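Local coordinates for DNA-binding protein reb1 (Schizosaccharomyces pombe, PDB 5EYB) that binds specific DNA sites in ribosomal RNA gene regions and upstream of many RNA polymerase II genes, and helps terminate transcription by RNA polymerase I, at residues N224-E229 against L266-K271; E230-L235 against Q326-K331; Q236-L241 against I251-V256. All coordinates share one frame; numbering follows the deposited sequence.

In the fold
All three contacts draw their first segments, in succession, from helix 228-238 of the second Myb-type unit and the turn before it. Contact 1 joins that turn to helix 265-275 on the DNA, contact 2 the middle of the helix to helix 320-333, much later in the chain, and contact 3 its end to helix 253-260. The segments of contacts 1 and 2 alternate along the sequence, while both segments of contact 3 fall between those of contact 1. The centres of contact 1 and contact 2 are about 12 Å apart; contact 3 is centred about 14 Å from the first and about 15 Å from the second. One helix thus links the DNA-reading unit to helix 320-333.

Contact 1. Residues N224-E229 against L266-K271; sequences NAWSLE and LQCRYK. With nucleotides of chain C; nucleotides of chain B.
Trp226 lies against Lys271 with its indole turned flat to the lysine chain, and the two side chains run past each other in opposite directions. The lysine leaves its helix with CG anti to the backbone N (chi1 168°), then bends at chi2 and chi3, and this fold lays the methylenes along the ring. Lys271 CE sits 3.3 Å from the centroid of the Trp226 five-membered ring, nearly on its normal, in a CH-pi contact. Lys271 NZ is farther out over the same face, 4.2 Å from that centroid, and makes a cation-pi contact; it also forms salt bridges to Asp321 and Glu231. The six-membered half of the indole reaches Cys268, with Trp226 CH2 4.2 Å from Cys268 SG.

This tryptophan stands just before the first helix of the second Myb-type unit, as in the tryptophan-built cores of Myb repeats, and it packs on helix 265-275, which lies in the major groove and probably serves as recognition helix. A water ties core to DNA: it donates to Gln267 O and to OP2 of DT11 of chain C, and accepts a weak bond from Trp226 NE1. Gln267 NE2 donates a bent hydrogen bond (N-H...acceptor angle 135°) to OP1 of DT11 of chain C, 2.7 Å away. Tyr270 spreads one ring face over C7 of DT11 of chain C, with Tyr270 CD1 3.8 Å from it, while its OH, at the ring edge, donates to OP2 of DA10 of chain C. On the other strand, Leu266 CD1 comes within 3.4 Å of O4 of DT15 of chain B.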
loop_
_atom_site.group_PDB
_atom_site.type_symbol
_atom_site.label_atom_id
_atom_site.label_comp_id
_atom_site.label_asym_id
_atom_site.label_seq_id
_atom_site.Cartn_x
_atom_site.Cartn_y
_atom_site.Cartn_z
ATOM N N ASN A 224 16.851 1.783 -4.621
ATOM C CA ASN A 224 17.247 1.365 -5.958
ATOM C C ASN A 224 16.622 0.029 -6.346
ATOM O O ASN A 224 15.867 -0.562 -5.574
ATOM C CB ASN A 224 18.771 1.275 -6.055
ATOM N N ALA A 225 16.934 -0.442 -7.549
ATOM C CA ALA A 225 16.445 -1.735 -8.004
ATOM C C ALA A 225 17.141 -2.861 -7.244
ATOM O O ALA A 225 18.321 -2.757 -6.906
ATOM C CB ALA A 225 16.655 -1.890 -9.499
ATOM N N TRP A 226 16.399 -3.929 -6.971
ATOM C CA TRP A 226 16.935 -5.083 -6.260
ATOM C C TRP A 226 18.113 -5.712 -6.997
ATOM O O TRP A 226 18.105 -5.813 -8.224
ATOM C CB TRP A 226 15.843 -6.134 -6.059
ATOM C CG TRP A 226 14.780 -5.763 -5.066
ATOM C CD1 TRP A 226 13.944 -4.685 -5.120
ATOM C CD2 TRP A 226 14.416 -6.495 -3.888
ATOM N NE1 TRP A 226 13.093 -4.693 -4.041
ATOM C CE2 TRP A 226 13.364 -5.793 -3.270
ATOM C CE3 TRP A 226 14.886 -7.669 -3.293
ATOM C CZ2 TRP A 226 12.770 -6.229 -2.087
ATOM C CZ3 TRP A 226 14.298 -8.099 -2.117
ATOM C CH2 TRP A 226 13.252 -7.380 -1.526
ATOM N N SER A 227 19.125 -6.135 -6.246
ATOM C CA SER A 227 20.227 -6.891 -6.826
ATOM C C SER A 227 19.852 -8.366 -6.865
ATOM O O SER A 227 18.941 -8.795 -6.159
ATOM C CB SER A 227 21.516 -6.687 -6.027
ATOM O OG SER A 227 21.443 -7.325 -4.764
ATOM N N LEU A 228 20.548 -9.138 -7.693
ATOM C CA LEU A 228 20.302 -10.574 -7.789
ATOM C C LEU A 228 20.520 -11.243 -6.438
ATOM O O LEU A 228 19.786 -12.156 -6.059
ATOM C CB LEU A 228 21.211 -11.214 -8.838
ATOM C CG LEU A 228 20.989 -12.705 -9.101
ATOM C CD1 LEU A 228 19.708 -12.917 -9.885
ATOM C CD2 LEU A 228 22.179 -13.317 -9.828
ATOM N N GLU A 229 21.541 -10.782 -5.722
ATOM C CA GLU A 229 21.847 -11.284 -4.389
ATOM C C GLU A 229 20.700 -10.985 -3.427
ATOM O O GLU A 229 20.272 -11.846 -2.656
ATOM C CB GLU A 229 23.155 -10.667 -3.878
ATOM C CG GLU A 229 23.487 -11.001 -2.433
ATOM C CD GLU A 229 23.708 -12.484 -2.210
ATOM O OE1 GLU A 229 24.236 -13.152 -3.125
ATOM O OE2 GLU A 229 23.349 -12.984 -1.122
ATOM N N LEU A 266 6.855 -4.092 3.260
ATOM C CA LEU A 266 5.959 -3.960 2.119
ATOM C C LEU A 266 6.711 -4.140 0.810
ATOM O O LEU A 266 6.169 -4.676 -0.157
ATOM C CB LEU A 266 5.251 -2.606 2.141
ATOM C CG LEU A 266 4.224 -2.419 3.259
ATOM C CD1 LEU A 266 3.568 -1.055 3.160
ATOM C CD2 LEU A 266 3.176 -3.521 3.213
ATOM N N GLN A 267 7.959 -3.685 0.783
ATOM C CA GLN A 267 8.818 -3.887 -0.376
ATOM C C GLN A 267 9.086 -5.370 -0.592
ATOM O O GLN A 267 9.080 -5.854 -1.724
ATOM C CB GLN A 267 10.139 -3.137 -0.211
ATOM C CG GLN A 267 10.045 -1.646 -0.456
ATOM C CD GLN A 267 11.396 -0.970 -0.368
ATOM O OE1 GLN A 267 12.125 -1.141 0.609
ATOM N NE2 GLN A 267 11.746 -0.209 -1.398
ATOM N N CYS A 268 9.328 -6.085 0.503
ATOM C CA CYS A 268 9.568 -7.520 0.438
ATOM C C CYS A 268 8.306 -8.239 -0.001
ATOM O O CYS A 268 8.342 -9.114 -0.864
ATOM C CB CYS A 268 10.033 -8.057 1.792
ATOM S SG CYS A 268 11.646 -7.449 2.338
ATOM N N ARG A 269 7.191 -7.856 0.611
ATOM C CA ARG A 269 5.899 -8.435 0.291
ATOM C C ARG A 269 5.588 -8.251 -1.186
ATOM O O ARG A 269 5.084 -9.163 -1.835
ATOM C CB ARG A 269 4.801 -7.805 1.150
ATOM C CG ARG A 269 3.415 -8.378 0.901
ATOM C CD ARG A 269 2.360 -7.651 1.720
ATOM N NE ARG A 269 1.012 -8.105 1.390
ATOM C CZ ARG A 269 0.284 -7.615 0.391
ATOM N NH1 ARG A 269 0.771 -6.651 -0.378
ATOM N NH2 ARG A 269 -0.932 -8.090 0.160
ATOM N N TYR A 270 5.906 -7.073 -1.716
ATOM C CA TYR A 270 5.636 -6.774 -3.116
ATOM C C TYR A 270 6.560 -7.549 -4.048
ATOM O O TYR A 270 6.098 -8.189 -4.992
ATOM C CB TYR A 270 5.765 -5.276 -3.386
ATOM C CG TYR A 270 5.411 -4.902 -4.806
ATOM C CD1 TYR A 270 4.086 -4.728 -5.189
ATOM C CD2 TYR A 270 6.399 -4.737 -5.768
ATOM C CE1 TYR A 270 3.755 -4.392 -6.490
ATOM C CE2 TYR A 270 6.077 -4.401 -7.074
ATOM C CZ TYR A 270 4.755 -4.231 -7.428
ATOM O OH TYR A 270 4.431 -3.897 -8.726
ATOM N N LYS A 271 7.861 -7.484 -3.781
ATOM C CA LYS A 271 8.854 -8.158 -4.615
ATOM C C LYS A 271 8.613 -9.661 -4.686
ATOM O O LYS A 271 8.719 -10.267 -5.754
ATOM C CB LYS A 271 10.266 -7.888 -4.094
ATOM C CG LYS A 271 11.335 -8.775 -4.714
ATOM C CD LYS A 271 11.492 -8.531 -6.204
ATOM C CE LYS A 271 12.056 -7.154 -6.464
ATOM N NZ LYS A 271 12.471 -6.981 -7.878
ATOM P P DA C 10 7.424 -3.049 -10.683
ATOM O OP1 DA C 10 8.614 -3.636 -11.334
ATOM O OP2 DA C 10 6.241 -3.895 -10.412
ATOM O "O5'" DA C 10 7.884 -2.376 -9.312
ATOM C "C5'" DA C 10 8.887 -1.371 -9.326
ATOM C "C4'" DA C 10 8.672 -0.374 -8.202
ATOM O "O4'" DA C 10 7.420 0.324 -8.406
ATOM C "C3'" DA C 10 8.604 -0.986 -6.800
ATOM O "O3'" DA C 10 9.615 -0.416 -5.977
ATOM C "C2'" DA C 10 7.194 -0.643 -6.298
ATOM C "C1'" DA C 10 6.811 0.545 -7.161
ATOM N N9 DA C 10 5.370 0.661 -7.366
ATOM C C8 DA C 10 4.534 -0.286 -7.887
ATOM N N7 DA C 10 3.281 0.091 -7.954
ATOM C C5 DA C 10 3.293 1.376 -7.437
ATOM C C6 DA C 10 2.273 2.326 -7.232
ATOM N N6 DA C 10 0.991 2.108 -7.543
ATOM N N1 DA C 10 2.626 3.513 -6.695
ATOM C C2 DA C 10 3.908 3.728 -6.386
ATOM N N3 DA C 10 4.952 2.913 -6.533
ATOM C C4 DA C 10 4.572 1.743 -7.068
ATOM P P DT C 11 9.656 -0.714 -4.398
ATOM O OP1 DT C 11 11.082 -0.715 -3.996
ATOM O OP2 DT C 11 8.826 -1.902 -4.096
ATOM O "O5'" DT C 11 8.959 0.576 -3.765
ATOM C "C5'" DT C 11 9.402 1.868 -4.165
ATOM C "C4'" DT C 11 8.591 2.960 -3.497
ATOM O "O4'" DT C 11 7.226 2.919 -3.977
ATOM C "C3'" DT C 11 8.524 2.880 -1.972
ATOM O "O3'" DT C 11 8.919 4.131 -1.418
ATOM C "C2'" DT C 11 7.052 2.555 -1.679
ATOM C "C1'" DT C 11 6.344 3.115 -2.903
ATOM N N1 DT C 11 5.058 2.424 -3.233
ATOM C C2 DT C 11 3.869 3.105 -3.102
ATOM O O2 DT C 11 3.795 4.256 -2.714
ATOM N N3 DT C 11 2.757 2.386 -3.442
ATOM C C4 DT C 11 2.711 1.081 -3.896
ATOM O O4 DT C 11 1.654 0.520 -4.178
ATOM C C5 DT C 11 3.991 0.425 -4.017
ATOM C C7 DT C 11 4.070 -0.993 -4.499
ATOM C C6 DT C 11 5.089 1.122 -3.687
ATOM P P DT B 15 -4.910 -6.146 0.656
ATOM O OP1 DT B 15 -5.878 -7.228 0.382
ATOM O OP2 DT B 15 -3.522 -6.258 0.154
ATOM O "O5'" DT B 15 -5.528 -4.778 0.123
ATOM C "C5'" DT B 15 -6.630 -4.204 0.807
ATOM C "C4'" DT B 15 -6.656 -2.698 0.630
ATOM O "O4'" DT B 15 -5.551 -2.098 1.358
ATOM C "C3'" DT B 15 -6.518 -2.208 -0.814
ATOM O "O3'" DT B 15 -7.330 -1.070 -1.002
ATOM C "C2'" DT B 15 -5.048 -1.838 -0.894
ATOM C "C1'" DT B 15 -4.849 -1.242 0.487
ATOM N N1 DT B 15 -3.431 -1.182 0.910
ATOM C C2 DT B 15 -2.940 -0.012 1.434
ATOM O O2 DT B 15 -3.617 0.989 1.581
ATOM N N3 DT B 15 -1.619 -0.055 1.790
ATOM C C4 DT B 15 -0.758 -1.127 1.671
ATOM O O4 DT B 15 0.415 -1.065 2.019
ATOM C C5 DT B 15 -1.337 -2.325 1.106
ATOM C C7 DT B 15 -0.499 -3.557 0.925
ATOM C C6 DT B 15 -2.632 -2.294 0.754
HETATM O O HOH W 1 9.763 -4.334 -4.067
#

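Contact 2. Residues E230-L235 against Q326-K331; sequences EETQLL and QFINLK
The second Myb-type unit is joined here to helix 320-333, much later in the chain, by its first helix, 228-238. Between residues 230-235 and 326-331 three side chains meet, Thr232 and Leu235 from one helix and Ile328 from the other. The backbones are nearest at Thr232 and Ile328, their CA atoms 6.9 Å apart. Ile328 points toward helix 228-238 and uses both branches. Its chi1 of -61° sets CG2 anti to the backbone N, against Leu235, and chi2 of -63° turns CD1 to Thr232.

At the leucine end the contact is purely apolar, one methyl branch doing the work: Leu235 CD1 lies 3.7 Å from Ile328 CG2, and the same CD1 also comes near Ile328 CB and CG1, so it rests against the branch point of the isoleucine. The two side chains cross obliquely. At the threonine end a polar atom meets a methyl. Ile328 CD1 packs at a slant against Thr232 OG1, 3.2 Å away, and this is plain packing; the hydroxyl's hydrogen bond is to Leu228 O, one turn back in its own helix. That bond ties the hydroxyl to the helix backbone. No hydrogen bond crosses between the two segments.

Leu235 also packs on Phe325 of helix 320-333 and on Leu275 of helix 265-275, and Leu228 CD1 adds a further contact with Ile328 CD1. On the far side of helix 320-333, Phe327 and Leu330 pack on helix 284-299, so this helix lies between helices 228-238 and 284-299.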
loop_
_atom_site.group_PDB
_atom_site.type_symbol
_atom_site.label_atom_id
_atom_site.label_comp_id
_atom_site.label_asym_id
_atom_site.label_seq_id
_atom_site.Cartn_x
_atom_site.Cartn_y
_atom_site.Cartn_z
ATOM N N GLU A 230 20.204 -9.754 -3.497
ATOM C CA GLU A 230 19.112 -9.299 -2.648
ATOM C C GLU A 230 17.848 -10.128 -2.866
ATOM O O GLU A 230 17.193 -10.540 -1.909
ATOM C CB GLU A 230 18.832 -7.821 -2.915
ATOM C CG GLU A 230 18.370 -7.039 -1.703
ATOM C CD GLU A 230 18.349 -5.546 -1.961
ATOM O OE1 GLU A 230 18.719 -5.133 -3.081
ATOM O OE2 GLU A 230 17.965 -4.785 -1.049
ATOM N N GLU A 231 17.513 -10.374 -4.129
ATOM C CA GLU A 231 16.334 -11.163 -4.479
ATOM C C GLU A 231 16.497 -12.631 -4.097
ATOM O O GLU A 231 15.530 -13.303 -3.732
ATOM C CB GLU A 231 16.049 -11.047 -5.976
ATOM C CG GLU A 231 15.480 -9.707 -6.394
ATOM C CD GLU A 231 15.807 -9.362 -7.829
ATOM O OE1 GLU A 231 16.814 -9.889 -8.348
ATOM O OE2 GLU A 231 15.061 -8.564 -8.435
ATOM N N THR A 232 17.727 -13.123 -4.191
ATOM C CA THR A 232 18.027 -14.500 -3.835
ATOM C C THR A 232 17.912 -14.680 -2.326
ATOM O O THR A 232 17.372 -15.679 -1.849
ATOM C CB THR A 232 19.436 -14.913 -4.301
ATOM O OG1 THR A 232 19.608 -14.568 -5.680
ATOM C CG2 THR A 232 19.643 -16.410 -4.124
ATOM N N GLN A 233 18.420 -13.703 -1.581
ATOM C CA GLN A 233 18.341 -13.730 -0.125
ATOM C C GLN A 233 16.885 -13.735 0.332
ATOM O O GLN A 233 16.526 -14.425 1.285
ATOM C CB GLN A 233 19.086 -12.535 0.479
ATOM N N LEU A 234 16.056 -12.965 -0.367
ATOM C CA LEU A 234 14.629 -12.886 -0.075
ATOM C C LEU A 234 13.949 -14.236 -0.231
ATOM O O LEU A 234 13.029 -14.572 0.511
ATOM C CB LEU A 234 13.950 -11.863 -0.988
ATOM C CG LEU A 234 12.436 -11.742 -0.813
ATOM C CD1 LEU A 234 12.105 -11.092 0.519
ATOM C CD2 LEU A 234 11.823 -10.966 -1.960
ATOM N N LEU A 235 14.394 -15.008 -1.213
ATOM C CA LEU A 235 13.823 -16.327 -1.442
ATOM C C LEU A 235 14.286 -17.324 -0.386
ATOM O O LEU A 235 13.580 -18.279 -0.070
ATOM C CB LEU A 235 14.191 -16.828 -2.834
ATOM C CG LEU A 235 13.629 -15.969 -3.963
ATOM C CD1 LEU A 235 14.151 -16.431 -5.312
ATOM C CD2 LEU A 235 12.114 -16.017 -3.918
ATOM N N GLN A 326 12.900 -17.619 -12.277
ATOM C CA GLN A 326 13.232 -18.855 -12.974
ATOM C C GLN A 326 14.738 -19.077 -13.035
ATOM O O GLN A 326 15.216 -20.205 -12.911
ATOM C CB GLN A 326 12.645 -18.846 -14.386
ATOM C CG GLN A 326 12.946 -20.106 -15.187
ATOM C CD GLN A 326 12.298 -21.349 -14.601
ATOM O OE1 GLN A 326 11.398 -21.262 -13.764
ATOM N NE2 GLN A 326 12.751 -22.516 -15.043
ATOM N N PHE A 327 15.482 -17.993 -13.225
ATOM C CA PHE A 327 16.935 -18.067 -13.275
ATOM C C PHE A 327 17.513 -18.500 -11.927
ATOM O O PHE A 327 18.473 -19.269 -11.880
ATOM C CB PHE A 327 17.522 -16.720 -13.703
ATOM C CG PHE A 327 19.018 -16.726 -13.843
ATOM C CD1 PHE A 327 19.661 -17.737 -14.537
ATOM C CD2 PHE A 327 19.779 -15.708 -13.296
ATOM C CE1 PHE A 327 21.035 -17.739 -14.672
ATOM C CE2 PHE A 327 21.151 -15.706 -13.428
ATOM C CZ PHE A 327 21.781 -16.723 -14.118
ATOM N N ILE A 328 16.923 -18.008 -10.838
ATOM C CA ILE A 328 17.357 -18.378 -9.493
ATOM C C ILE A 328 17.232 -19.884 -9.280
ATOM O O ILE A 328 18.165 -20.535 -8.805
ATOM C CB ILE A 328 16.540 -17.647 -8.402
ATOM C CG1 ILE A 328 16.702 -16.132 -8.520
ATOM C CG2 ILE A 328 16.970 -18.104 -7.016
ATOM C CD1 ILE A 328 18.105 -15.671 -8.310
ATOM N N ASN A 329 16.080 -20.435 -9.647
ATOM C CA ASN A 329 15.824 -21.857 -9.460
ATOM C C ASN A 329 16.690 -22.727 -10.363
ATOM O O ASN A 329 17.055 -23.843 -9.997
ATOM C CB ASN A 329 14.347 -22.167 -9.699
ATOM C CG ASN A 329 13.441 -21.491 -8.690
ATOM O OD1 ASN A 329 13.852 -20.561 -7.996
ATOM N ND2 ASN A 329 12.200 -21.957 -8.602
ATOM N N LEU A 330 17.019 -22.212 -11.543
ATOM C CA LEU A 330 17.885 -22.935 -12.463
ATOM C C LEU A 330 19.310 -23.005 -11.932
ATOM O O LEU A 330 19.957 -24.046 -12.024
ATOM C CB LEU A 330 17.867 -22.287 -13.848
ATOM C CG LEU A 330 16.606 -22.535 -14.675
ATOM C CD1 LEU A 330 16.685 -21.797 -15.997
ATOM C CD2 LEU A 330 16.399 -24.027 -14.900
ATOM N N LYS A 331 19.794 -21.896 -11.376
ATOM C CA LYS A 331 21.121 -21.864 -10.764
ATOM C C LYS A 331 21.211 -22.862 -9.613
ATOM O O LYS A 331 22.251 -23.484 -9.392
ATOM C CB LYS A 331 21.454 -20.453 -10.265
ATOM C CG LYS A 331 21.941 -19.496 -11.343
ATOM C CD LYS A 331 21.948 -18.052 -10.851
ATOM C CE LYS A 331 22.837 -17.868 -9.633
ATOM N NZ LYS A 331 24.270 -18.122 -9.937
#

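Contact 3. Residues Q236-L241 against I251-V256; sequences QIVAEL and INWTLV. With nucleotides of chain B.
Apolar packing joins Ile237 and Val238, near the end of helix 228-238, to Val256 and Trp253 on helix 253-260. Ile237 and Val256 cross at about a right angle: Ile237 CD1 rests against both valine methyls, 3.4 Å from Val256 CG1 and 3.7 Å from Val256 CG2. Val238 offers CG1 to the benzo end of the indole, 4.2 Å from Trp253 CZ3, in an oblique approach. Within its own segment, Ile251 lays CG2 over the centre of the Trp253 ring, and Phe272 of helix 265-275 meets the same indole.

The polar contacts belong to Asn252, which N-caps helix 253-260. With CG anti to the backbone N (chi1 -175°), its OD1 accepts from Leu255 N at 2.6 Å, in the carbonyl plane, while its ND2 comes within 3.0 Å of OP2 of DG13 of chain B. Replaced by alanine, Asn252 loses its amide, which would probably leave Leu255 N without its capping acceptor and the phosphate without its polar neighbour. The chemistry thus divides: methyls and an indole hold the first two helices of the Myb-type unit together, while one amide caps the helix start and lies close to the DNA backbone.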
loop_
_atom_site.group_PDB
_atom_site.type_symbol
_atom_site.label_atom_id
_atom_site.label_comp_id
_atom_site.label_asym_id
_atom_site.label_seq_id
_atom_site.Cartn_x
_atom_site.Cartn_y
_atom_site.Cartn_z
ATOM N N GLN A 236 15.480 -17.099 0.152
ATOM C CA GLN A 236 16.036 -18.000 1.149
ATOM C C GLN A 236 15.325 -17.844 2.491
ATOM O O GLN A 236 15.166 -18.819 3.227
ATOM C CB GLN A 236 17.540 -17.760 1.313
ATOM N N ILE A 237 14.889 -16.625 2.804
ATOM C CA ILE A 237 14.283 -16.353 4.105
ATOM C C ILE A 237 12.809 -16.744 4.162
ATOM O O ILE A 237 12.288 -17.040 5.235
ATOM C CB ILE A 237 14.429 -14.868 4.499
ATOM C CG1 ILE A 237 14.041 -13.953 3.343
ATOM C CG2 ILE A 237 15.853 -14.567 4.903
ATOM C CD1 ILE A 237 12.617 -13.504 3.381
ATOM N N VAL A 238 12.136 -16.746 3.015
ATOM C CA VAL A 238 10.743 -17.179 2.967
ATOM C C VAL A 238 10.678 -18.699 3.049
ATOM O O VAL A 238 9.670 -19.267 3.467
ATOM C CB VAL A 238 10.027 -16.685 1.695
ATOM C CG1 VAL A 238 9.897 -15.175 1.724
ATOM C CG2 VAL A 238 10.770 -17.134 0.448
ATOM N N ALA A 239 11.771 -19.348 2.658
ATOM C CA ALA A 239 11.899 -20.794 2.773
ATOM C C ALA A 239 12.092 -21.194 4.233
ATOM O O ALA A 239 11.799 -22.323 4.623
ATOM C CB ALA A 239 13.051 -21.296 1.922
ATOM N N GLU A 240 12.587 -20.260 5.036
ATOM C CA GLU A 240 12.707 -20.473 6.471
ATOM C C GLU A 240 11.666 -19.649 7.226
ATOM O O GLU A 240 11.901 -18.487 7.562
ATOM C CB GLU A 240 14.116 -20.122 6.953
ATOM N N LEU A 241 10.514 -20.256 7.488
ATOM C CA LEU A 241 9.442 -19.576 8.204
ATOM C C LEU A 241 8.528 -20.575 8.906
ATOM O O LEU A 241 8.733 -21.785 8.820
ATOM C CB LEU A 241 8.632 -18.699 7.248
ATOM N N ILE A 251 3.439 -16.216 6.360
ATOM C CA ILE A 251 4.596 -15.355 6.117
ATOM C C ILE A 251 4.538 -14.040 6.897
ATOM O O ILE A 251 3.653 -13.215 6.672
ATOM C CB ILE A 251 4.742 -15.023 4.617
ATOM C CG1 ILE A 251 4.678 -16.298 3.774
ATOM C CG2 ILE A 251 6.042 -14.272 4.361
ATOM C CD1 ILE A 251 4.694 -16.047 2.278
ATOM N N ASN A 252 5.492 -13.849 7.805
ATOM C CA ASN A 252 5.595 -12.610 8.572
ATOM C C ASN A 252 6.531 -11.625 7.885
ATOM O O ASN A 252 7.750 -11.706 8.039
ATOM C CB ASN A 252 6.085 -12.893 9.996
ATOM C CG ASN A 252 6.096 -11.648 10.875
ATOM O OD1 ASN A 252 6.965 -10.786 10.743
ATOM N ND2 ASN A 252 5.134 -11.557 11.784
ATOM N N TRP A 253 5.959 -10.688 7.135
ATOM C CA TRP A 253 6.759 -9.776 6.325
ATOM C C TRP A 253 7.584 -8.804 7.163
ATOM O O TRP A 253 8.575 -8.256 6.684
ATOM C CB TRP A 253 5.864 -9.005 5.355
ATOM C CG TRP A 253 5.231 -9.896 4.341
ATOM C CD1 TRP A 253 3.900 -10.143 4.183
ATOM C CD2 TRP A 253 5.908 -10.683 3.355
ATOM N NE1 TRP A 253 3.704 -11.028 3.150
ATOM C CE2 TRP A 253 4.921 -11.376 2.626
ATOM C CE3 TRP A 253 7.252 -10.867 3.013
ATOM C CZ2 TRP A 253 5.235 -12.238 1.578
ATOM C CZ3 TRP A 253 7.562 -11.721 1.974
ATOM C CH2 TRP A 253 6.558 -12.398 1.268
ATOM N N THR A 254 7.186 -8.597 8.413
ATOM C CA THR A 254 7.959 -7.743 9.306
ATOM C C THR A 254 9.261 -8.438 9.692
ATOM O O THR A 254 10.325 -7.819 9.713
ATOM C CB THR A 254 7.171 -7.373 10.574
ATOM O OG1 THR A 254 5.989 -6.651 10.211
ATOM C CG2 THR A 254 8.016 -6.503 11.484
ATOM N N LEU A 255 9.177 -9.732 9.985
ATOM C CA LEU A 255 10.375 -10.503 10.296
ATOM C C LEU A 255 11.217 -10.698 9.040
ATOM O O LEU A 255 12.444 -10.675 9.102
ATOM C CB LEU A 255 10.016 -11.858 10.909
ATOM C CG LEU A 255 11.194 -12.757 11.300
ATOM C CD1 LEU A 255 12.051 -12.096 12.373
ATOM C CD2 LEU A 255 10.707 -14.130 11.755
ATOM N N VAL A 256 10.547 -10.883 7.905
ATOM C CA VAL A 256 11.215 -11.052 6.619
ATOM C C VAL A 256 12.110 -9.858 6.294
ATOM O O VAL A 256 13.262 -10.026 5.888
ATOM C CB VAL A 256 10.188 -11.251 5.485
ATOM C CG1 VAL A 256 10.759 -10.813 4.141
ATOM C CG2 VAL A 256 9.705 -12.697 5.447
ATOM P P DG B 13 1.403 -11.292 10.373
ATOM O OP1 DG B 13 0.934 -12.674 10.144
ATOM O OP2 DG B 13 2.788 -10.911 10.017
ATOM O "O5'" DG B 13 0.419 -10.265 9.639
ATOM C "C5'" DG B 13 -0.944 -10.200 10.027
ATOM C "C4'" DG B 13 -1.681 -9.131 9.244
ATOM O "O4'" DG B 13 -1.407 -7.839 9.813
ATOM C "C3'" DG B 13 -1.298 -9.026 7.767
ATOM O "O3'" DG B 13 -2.359 -9.513 6.971
ATOM C "C2'" DG B 13 -1.059 -7.522 7.531
ATOM C "C1'" DG B 13 -1.582 -6.879 8.813
ATOM N N9 DG B 13 -0.855 -5.674 9.199
ATOM C C8 DG B 13 0.409 -5.609 9.735
ATOM N N7 DG B 13 0.806 -4.393 9.983
ATOM C C5 DG B 13 -0.265 -3.599 9.587
ATOM C C6 DG B 13 -0.416 -2.193 9.618
ATOM O O6 DG B 13 0.390 -1.342 10.013
ATOM N N1 DG B 13 -1.653 -1.797 9.125
ATOM C C2 DG B 13 -2.624 -2.648 8.660
ATOM N N2 DG B 13 -3.750 -2.074 8.226
ATOM N N3 DG B 13 -2.498 -3.969 8.625
ATOM C C4 DG B 13 -1.295 -4.373 9.103
ATOM P P DG B 12 5.189 -9.427 15.538
ATOM O OP1 DG B 12 5.724 -10.797 15.690
ATOM O OP2 DG B 12 6.048 -8.347 15.007
ATOM O "O5'" DG B 12 3.879 -9.452 14.624
ATOM C "C5'" DG B 12 2.729 -10.159 15.061
ATOM C "C4'" DG B 12 1.581 -9.971 14.090
ATOM O "O4'" DG B 12 0.958 -8.686 14.313
ATOM C "C3'" DG B 12 1.968 -10.011 12.605
ATOM O "O3'" DG B 12 1.178 -10.989 11.932
ATOM C "C2'" DG B 12 1.666 -8.592 12.104
ATOM C "C1'" DG B 12 0.587 -8.144 13.073
ATOM N N9 DG B 12 0.488 -6.697 13.217
ATOM C C8 DG B 12 1.451 -5.848 13.705
ATOM N N7 DG B 12 1.079 -4.599 13.727
ATOM C C5 DG B 12 -0.217 -4.623 13.226
ATOM C C6 DG B 12 -1.128 -3.566 13.015
ATOM O O6 DG B 12 -0.967 -2.360 13.235
ATOM N N1 DG B 12 -2.333 -4.021 12.493
ATOM C C2 DG B 12 -2.621 -5.333 12.209
ATOM N N2 DG B 12 -3.838 -5.576 11.710
ATOM N N3 DG B 12 -1.776 -6.336 12.401
ATOM C C4 DG B 12 -0.596 -5.907 12.911
#